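Local structure of uracil-DNA glycosylase (Epstein-Barr virus, 6LYJ) at residues M188-K193 with Q228-N233; N117-L122 with P127-P132; D82-I87 with N241-K246. The protein belongs to the uracil-DNA glycosylase superfamily, with an alpha/beta fold built around a parallel beta-sheet of four strands. All blocks are in the same frame, centred on the assembly; numbering follows the deposited sequence.

Contact 1 of 3, residues M188-K193 with Q228-N233; sequences MLWGAK and QKFLGN
W190 and F230 meet edge to face where a strand of the parallel sheet ends beside a type II beta turn, F230 to N233, in the loop before helix 235-245. The T-shape is nearly perfect: the planes stand at 88° and the F230 ring centroid lies 4.8 Å from that of the five-membered ring of W190. One corner of the phenyl ring does most of the touching. Its CE1 comes down over the middle of the indole face, 3.4 Å from W190 CE2, while CD1 stays slightly farther off, 4.0 Å from W190 CG. The F230 side chain reaches across because CG is anti to the backbone N (chi1 -176°), which turns the ring out of the turn and toward the strand. In W190, CG lies anti to the carbonyl carbon (chi1 -56°), beside the backbone N, and the indole face is turned to the phenyl edge. The turn is closed by N233 N bonding to F230 O at 2.9 Å, and G232 takes its third position with positive phi. N233 folds back until ND2 stands over one face of the F230 ring, toward its rim; OD1 is bonded to H235 N and ND2 to S211 OG, which fixes the amide's rotation. The side chain of H235 takes the indole N-H on its ND1. ND2 of N233 merely packs near that indole nitrogen, 4.0 Å from W190 NE1.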
# COMPACT_ATOMS: atom_id res chain seq x y z
N MET A 188 -6.23 7.12 8.87
CA MET A 188 -5.50 7.70 7.74
C MET A 188 -5.80 6.87 6.50
O MET A 188 -5.35 5.72 6.40
CB MET A 188 -4.00 7.77 8.02
CG MET A 188 -3.61 8.56 9.26
SD MET A 188 -1.82 8.61 9.48
CE MET A 188 -1.64 9.60 10.96
N LEU A 189 -6.53 7.45 5.55
CA LEU A 189 -6.97 6.78 4.33
C LEU A 189 -6.28 7.44 3.14
O LEU A 189 -6.62 8.56 2.76
CB LEU A 189 -8.49 6.85 4.20
CG LEU A 189 -9.26 6.47 5.48
CD1 LEU A 189 -10.76 6.56 5.29
CD2 LEU A 189 -8.87 5.07 5.91
N TRP A 190 -5.31 6.73 2.54
CA TRP A 190 -4.50 7.26 1.45
C TRP A 190 -4.88 6.58 0.14
O TRP A 190 -4.74 5.36 0.02
CB TRP A 190 -3.01 7.05 1.73
CG TRP A 190 -2.55 7.64 3.03
CD1 TRP A 190 -2.99 8.79 3.61
CD2 TRP A 190 -1.57 7.09 3.92
NE1 TRP A 190 -2.34 9.00 4.80
CE2 TRP A 190 -1.46 7.97 5.01
CE3 TRP A 190 -0.77 5.94 3.89
CZ2 TRP A 190 -0.58 7.75 6.07
CZ3 TRP A 190 0.10 5.72 4.95
CH2 TRP A 190 0.19 6.62 6.02
N GLY A 191 -5.33 7.36 -0.83
CA GLY A 191 -5.73 6.82 -2.12
C GLY A 191 -7.19 6.43 -2.17
O GLY A 191 -7.92 6.46 -1.17
N ALA A 192 -7.63 6.03 -3.37
CA ALA A 192 -9.05 5.76 -3.60
C ALA A 192 -9.51 4.51 -2.85
O ALA A 192 -10.60 4.50 -2.27
CB ALA A 192 -9.33 5.63 -5.10
N LYS A 193 -8.71 3.44 -2.89
CA LYS A 193 -9.13 2.19 -2.26
C LYS A 193 -9.36 2.39 -0.77
O LYS A 193 -10.42 2.06 -0.24
CB LYS A 193 -8.09 1.10 -2.51
CG LYS A 193 -7.92 0.73 -3.97
CD LYS A 193 -9.23 0.25 -4.58
CE LYS A 193 -9.39 -1.25 -4.42
NZ LYS A 193 -10.34 -1.80 -5.44
N GLN A 228 -6.07 16.23 -1.82
CA GLN A 228 -4.77 16.80 -1.47
C GLN A 228 -3.66 15.78 -1.73
O GLN A 228 -3.85 14.57 -1.63
CB GLN A 228 -4.80 17.25 -0.01
CG GLN A 228 -3.53 17.08 0.77
CD GLN A 228 -3.64 17.69 2.15
OE1 GLN A 228 -4.36 17.18 3.01
NE2 GLN A 228 -2.92 18.78 2.37
N LYS A 229 -2.49 16.29 -2.11
CA LYS A 229 -1.32 15.44 -2.31
C LYS A 229 -0.87 14.81 -1.00
O LYS A 229 -1.05 15.38 0.08
CB LYS A 229 -0.17 16.26 -2.91
CG LYS A 229 -0.36 16.60 -4.36
CD LYS A 229 0.01 15.42 -5.22
CE LYS A 229 -0.11 15.74 -6.69
NZ LYS A 229 -0.56 14.52 -7.41
N PHE A 230 -0.26 13.63 -1.10
CA PHE A 230 0.26 12.98 0.10
C PHE A 230 1.33 13.85 0.75
O PHE A 230 1.22 14.20 1.93
CB PHE A 230 0.82 11.59 -0.21
CG PHE A 230 1.27 10.86 1.02
CD1 PHE A 230 0.38 10.10 1.76
CD2 PHE A 230 2.58 10.97 1.47
CE1 PHE A 230 0.79 9.44 2.90
CE2 PHE A 230 2.99 10.32 2.62
CZ PHE A 230 2.10 9.55 3.33
N LEU A 231 2.38 14.19 0.01
CA LEU A 231 3.40 15.08 0.54
C LEU A 231 2.78 16.44 0.83
O LEU A 231 2.26 17.10 -0.06
CB LEU A 231 4.56 15.22 -0.46
CG LEU A 231 5.74 16.05 0.03
CD1 LEU A 231 6.48 15.33 1.15
CD2 LEU A 231 6.68 16.37 -1.11
N GLY A 232 2.83 16.85 2.10
CA GLY A 232 2.14 18.04 2.53
C GLY A 232 0.80 17.79 3.20
O GLY A 232 0.16 18.76 3.61
N ASN A 233 0.36 16.54 3.32
CA ASN A 233 -0.96 16.31 3.89
C ASN A 233 -0.99 16.56 5.40
O ASN A 233 -2.09 16.73 5.95
CB ASN A 233 -1.46 14.89 3.56
CG ASN A 233 -0.64 13.78 4.23
OD1 ASN A 233 0.15 14.01 5.14
ND2 ASN A 233 -0.86 12.56 3.78

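Contact 2 of 3, residues N117-L122 with P127-P132; sequences NIYAEL and PEFSPP
Helix 113-125 is followed by a loop that doubles back along it, and this contact is that return: Y119 and L122 on the helix receive F129, P131 and P132 from the loop. L122 and F129 make the first part. The CB of L122 sits over one face of the phenyl ring in a CH-pi contact, 3.6 Å from the F129 centroid and 15° off the ring normal. L122 CB covers the CD1-CE1 side of the ring and L122 CD1 the CE2-CZ end, the latter within 3.7 Å of F129 CZ. F129 gets there with CG anti to its backbone N (chi1 -179°), an outstretched posture that lays the ring against the helix. Its CE1 also packs 3.4 Å from the carbonyl oxygen Y119 O, obliquely to the ring. From F129 to P131 the backbone runs extended, which carries the chain from L122 back past Y119, one turn earlier in the helix; the loop thus runs back antiparallel to the helix that follows strand 85-89 of the parallel sheet in the alpha/beta fold. Here the second CH-pi contact forms. P132 crosses Y119 at about a right angle and sets its CD over one face of the phenol, 3.6 Å from the ring centroid, with CG reaching to 3.5 Å from Y119 CE2. Between the two aromatic residues the meeting is oblique, with planes at 48° and Y119 CD1 3.8 Å from F129 CZ. The phenol hydroxyl is bonded to H134 O, farther along the same loop, which probably limits rotation of the phenol against P132. P131 lies toward solvent and adds a lighter touch, its CB 4.1 Å from Y119 CB.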
# COMPACT_ATOMS: atom_id res chain seq x y z
N ASN A 117 8.14 7.54 0.76
CA ASN A 117 7.40 8.80 0.68
C ASN A 117 6.66 9.12 1.98
O ASN A 117 6.52 10.30 2.34
CB ASN A 117 6.43 8.77 -0.50
CG ASN A 117 7.14 8.93 -1.83
OD1 ASN A 117 8.29 9.38 -1.87
ND2 ASN A 117 6.46 8.58 -2.92
N ILE A 118 6.22 8.09 2.70
CA ILE A 118 5.70 8.30 4.05
C ILE A 118 6.77 8.94 4.92
O ILE A 118 6.52 9.92 5.64
CB ILE A 118 5.21 6.97 4.65
CG1 ILE A 118 3.96 6.48 3.92
CG2 ILE A 118 4.92 7.12 6.14
CD1 ILE A 118 3.60 5.03 4.20
N TYR A 119 7.98 8.38 4.89
CA TYR A 119 9.11 8.96 5.62
C TYR A 119 9.35 10.40 5.20
O TYR A 119 9.68 11.25 6.04
CB TYR A 119 10.38 8.14 5.39
CG TYR A 119 10.40 6.77 6.04
CD1 TYR A 119 9.45 6.41 6.99
CD2 TYR A 119 11.39 5.85 5.71
CE1 TYR A 119 9.48 5.16 7.57
CE2 TYR A 119 11.43 4.60 6.30
CZ TYR A 119 10.47 4.26 7.23
OH TYR A 119 10.53 3.03 7.82
N ALA A 120 9.22 10.69 3.90
CA ALA A 120 9.46 12.05 3.42
C ALA A 120 8.44 13.03 4.00
O ALA A 120 8.79 14.16 4.37
CB ALA A 120 9.41 12.08 1.89
N GLU A 121 7.18 12.61 4.09
CA GLU A 121 6.17 13.48 4.69
C GLU A 121 6.40 13.64 6.19
O GLU A 121 6.22 14.74 6.74
CB GLU A 121 4.77 12.94 4.41
CG GLU A 121 3.67 13.56 5.27
CD GLU A 121 3.53 15.07 5.11
OE1 GLU A 121 3.99 15.63 4.09
OE2 GLU A 121 2.94 15.69 6.02
N LEU A 122 6.83 12.57 6.87
CA LEU A 122 7.17 12.68 8.28
C LEU A 122 8.31 13.67 8.49
O LEU A 122 8.29 14.47 9.43
CB LEU A 122 7.53 11.31 8.83
CG LEU A 122 6.38 10.40 9.25
CD1 LEU A 122 6.84 8.96 9.23
CD2 LEU A 122 5.83 10.77 10.61
N PRO A 127 10.09 18.09 12.69
CA PRO A 127 11.53 18.42 12.67
C PRO A 127 12.41 17.38 13.34
O PRO A 127 13.57 17.21 12.95
CB PRO A 127 11.59 19.76 13.41
CG PRO A 127 10.22 20.35 13.22
CD PRO A 127 9.29 19.18 13.27
N GLU A 128 11.89 16.68 14.36
CA GLU A 128 12.67 15.66 15.05
C GLU A 128 12.71 14.32 14.31
O GLU A 128 13.47 13.44 14.73
CB GLU A 128 12.11 15.43 16.45
CG GLU A 128 12.13 16.65 17.35
CD GLU A 128 11.33 16.45 18.63
OE1 GLU A 128 10.11 16.22 18.53
OE2 GLU A 128 11.93 16.50 19.72
N PHE A 129 11.94 14.14 13.25
CA PHE A 129 11.95 12.90 12.49
C PHE A 129 13.03 12.91 11.43
O PHE A 129 13.11 13.84 10.61
CB PHE A 129 10.59 12.62 11.84
CG PHE A 129 10.54 11.32 11.08
CD1 PHE A 129 10.89 11.27 9.74
CD2 PHE A 129 10.16 10.15 11.72
CE1 PHE A 129 10.86 10.07 9.04
CE2 PHE A 129 10.12 8.95 11.02
CZ PHE A 129 10.47 8.91 9.69
N SER A 130 13.87 11.88 11.43
CA SER A 130 14.88 11.64 10.42
C SER A 130 14.58 10.31 9.74
O SER A 130 14.42 9.29 10.44
CB SER A 130 16.29 11.63 11.03
OG SER A 130 17.25 11.19 10.09
N PRO A 131 14.47 10.26 8.42
CA PRO A 131 14.12 9.00 7.74
C PRO A 131 15.11 7.90 8.07
O PRO A 131 16.33 8.09 7.95
CB PRO A 131 14.19 9.38 6.25
CG PRO A 131 13.86 10.84 6.23
CD PRO A 131 14.49 11.41 7.49
N PRO A 132 14.62 6.75 8.52
CA PRO A 132 15.52 5.64 8.87
C PRO A 132 15.98 4.87 7.64
O PRO A 132 15.51 5.09 6.52
CB PRO A 132 14.65 4.77 9.78
CG PRO A 132 13.27 4.98 9.25
CD PRO A 132 13.21 6.42 8.79

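Contact 3 of 3, residues D82-I87 with N241-K246; sequences DIKVVI and NFLREK
L243, on the last turn of helix 235-245, meets K84 just before the strand begins, and the forked end of the leucine does the work. Its CD2 packs 3.7 Å from K84 CB and lies 3.9 Å from the carbonyl oxygen K84 O; CD1 is at 4.0 Å from the same CB. With CG anti to the carbonyl carbon (chi1 -64°), L243 directs both methyls at the root of the lysine. That is the close part. Toward V85 the fit is looser, CD1 of L243 standing 4.3 Å from V85 CG2. K84 is partly exposed, and its chain, extended beyond CG, runs on away from the leucine to NZ, which is bonded to G249 O. On the exposed flank of the helix R244 turns back instead: NH1 bonds N241 OD1 at 2.7 Å, from above the amide plane and well short of straight (139°), while NH2 makes a salt bridge with E250. V85 opens strand 85-89, which runs between strands 145-149 and 186-190 of the parallel sheet; the last turn of helix 235-245 packs beside the start of this strand, L243 reaching K84 and V85 while F242 touches V186 on the neighbouring strand.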
# COMPACT_ATOMS: atom_id res chain seq x y z
N ASP A 82 -6.34 0.19 23.18
CA ASP A 82 -5.34 1.25 23.19
C ASP A 82 -5.01 1.78 21.80
O ASP A 82 -4.09 2.60 21.66
CB ASP A 82 -4.06 0.74 23.87
CG ASP A 82 -4.28 0.40 25.33
OD1 ASP A 82 -5.16 1.02 25.96
OD2 ASP A 82 -3.57 -0.49 25.84
N ILE A 83 -5.71 1.33 20.76
CA ILE A 83 -5.45 1.81 19.41
C ILE A 83 -5.82 3.28 19.30
O ILE A 83 -6.90 3.70 19.74
CB ILE A 83 -6.20 0.95 18.37
CG1 ILE A 83 -5.59 -0.46 18.33
CG2 ILE A 83 -6.18 1.62 17.00
CD1 ILE A 83 -6.41 -1.46 17.58
N LYS A 84 -4.91 4.08 18.74
CA LYS A 84 -5.09 5.51 18.58
C LYS A 84 -5.06 5.97 17.13
O LYS A 84 -5.61 7.03 16.82
CB LYS A 84 -4.00 6.29 19.34
CG LYS A 84 -4.01 6.09 20.85
CD LYS A 84 -2.72 6.62 21.47
CE LYS A 84 -2.71 6.41 22.97
NZ LYS A 84 -1.45 6.90 23.60
N VAL A 85 -4.38 5.24 16.25
CA VAL A 85 -4.27 5.59 14.84
C VAL A 85 -4.43 4.32 14.02
O VAL A 85 -3.82 3.29 14.35
CB VAL A 85 -2.94 6.29 14.51
CG1 VAL A 85 -2.87 6.66 13.03
CG2 VAL A 85 -2.75 7.53 15.36
N VAL A 86 -5.25 4.38 12.98
CA VAL A 86 -5.42 3.28 12.04
C VAL A 86 -4.93 3.76 10.67
O VAL A 86 -5.39 4.79 10.18
CB VAL A 86 -6.88 2.81 11.96
CG1 VAL A 86 -7.02 1.69 10.93
CG2 VAL A 86 -7.35 2.31 13.32
N ILE A 87 -3.99 3.02 10.10
CA ILE A 87 -3.48 3.27 8.76
C ILE A 87 -3.84 2.06 7.90
O ILE A 87 -3.49 0.93 8.25
CB ILE A 87 -1.96 3.51 8.77
CG1 ILE A 87 -1.62 4.71 9.65
CG2 ILE A 87 -1.44 3.71 7.36
CD1 ILE A 87 -0.14 4.91 9.87
N ASN A 241 -2.09 16.17 17.12
CA ASN A 241 -2.93 17.24 17.66
C ASN A 241 -4.26 16.70 18.16
O ASN A 241 -4.73 17.08 19.24
CB ASN A 241 -3.16 18.33 16.61
CG ASN A 241 -1.90 19.09 16.26
OD1 ASN A 241 -0.90 19.03 16.98
ND2 ASN A 241 -1.94 19.84 15.16
N PHE A 242 -4.88 15.81 17.38
CA PHE A 242 -6.14 15.21 17.80
C PHE A 242 -5.95 14.43 19.10
O PHE A 242 -6.72 14.61 20.05
CB PHE A 242 -6.67 14.31 16.69
CG PHE A 242 -7.94 13.58 17.04
CD1 PHE A 242 -9.17 14.20 16.92
CD2 PHE A 242 -7.90 12.26 17.47
CE1 PHE A 242 -10.34 13.53 17.23
CE2 PHE A 242 -9.07 11.58 17.79
CZ PHE A 242 -10.29 12.22 17.67
N LEU A 243 -4.91 13.60 19.16
CA LEU A 243 -4.69 12.79 20.35
C LEU A 243 -4.48 13.68 21.57
O LEU A 243 -5.00 13.38 22.66
CB LEU A 243 -3.50 11.85 20.14
CG LEU A 243 -3.66 10.79 19.04
CD1 LEU A 243 -2.40 9.94 18.91
CD2 LEU A 243 -4.88 9.92 19.31
N ARG A 244 -3.73 14.77 21.42
CA ARG A 244 -3.52 15.69 22.53
C ARG A 244 -4.83 16.32 22.97
O ARG A 244 -5.11 16.42 24.17
CB ARG A 244 -2.52 16.78 22.15
CG ARG A 244 -2.22 17.73 23.31
CD ARG A 244 -1.09 18.71 23.01
NE ARG A 244 -1.30 19.46 21.77
CZ ARG A 244 -0.70 19.20 20.62
NH1 ARG A 244 -0.96 19.96 19.56
NH2 ARG A 244 0.16 18.20 20.52
N GLU A 245 -5.66 16.73 22.00
CA GLU A 245 -6.95 17.32 22.32
C GLU A 245 -7.85 16.36 23.09
O GLU A 245 -8.61 16.77 23.96
CB GLU A 245 -7.63 17.78 21.02
CG GLU A 245 -9.08 18.22 21.18
CD GLU A 245 -9.79 18.35 19.84
OE1 GLU A 245 -10.99 18.01 19.77
OE2 GLU A 245 -9.14 18.76 18.86
N LYS A 246 -7.77 15.06 22.78
CA LYS A 246 -8.61 14.07 23.44
C LYS A 246 -7.97 13.52 24.72
O LYS A 246 -8.53 12.59 25.32
CB LYS A 246 -8.92 12.93 22.48
CG LYS A 246 -9.74 13.34 21.26
CD LYS A 246 -11.12 13.84 21.67
CE LYS A 246 -11.99 14.09 20.44
NZ LYS A 246 -13.38 14.46 20.83

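Contacts 1 and 3 share the parallel sheet. Strands 186-190 and 85-89 are neighbours in it, joined by M188 N bonding to V86 O at 2.8 Å, and I87 CG2 packs 3.5 Å from W190 CZ3; the two centres are about 18 Å apart. Contact 2 meets contact 1 from the helix side: G232 N probably hydrogen-bonds E121 OE1 (2.6 Å), and N117 O lies 3.5 Å from F230 CE2, with about 16 Å between centres. Contacts 2 and 3 do not touch, their nearest atoms being about 6 Å apart. Contact 2 closes before contact 1 opens, and both are nested in the stretch of chain between the two segments of contact 3.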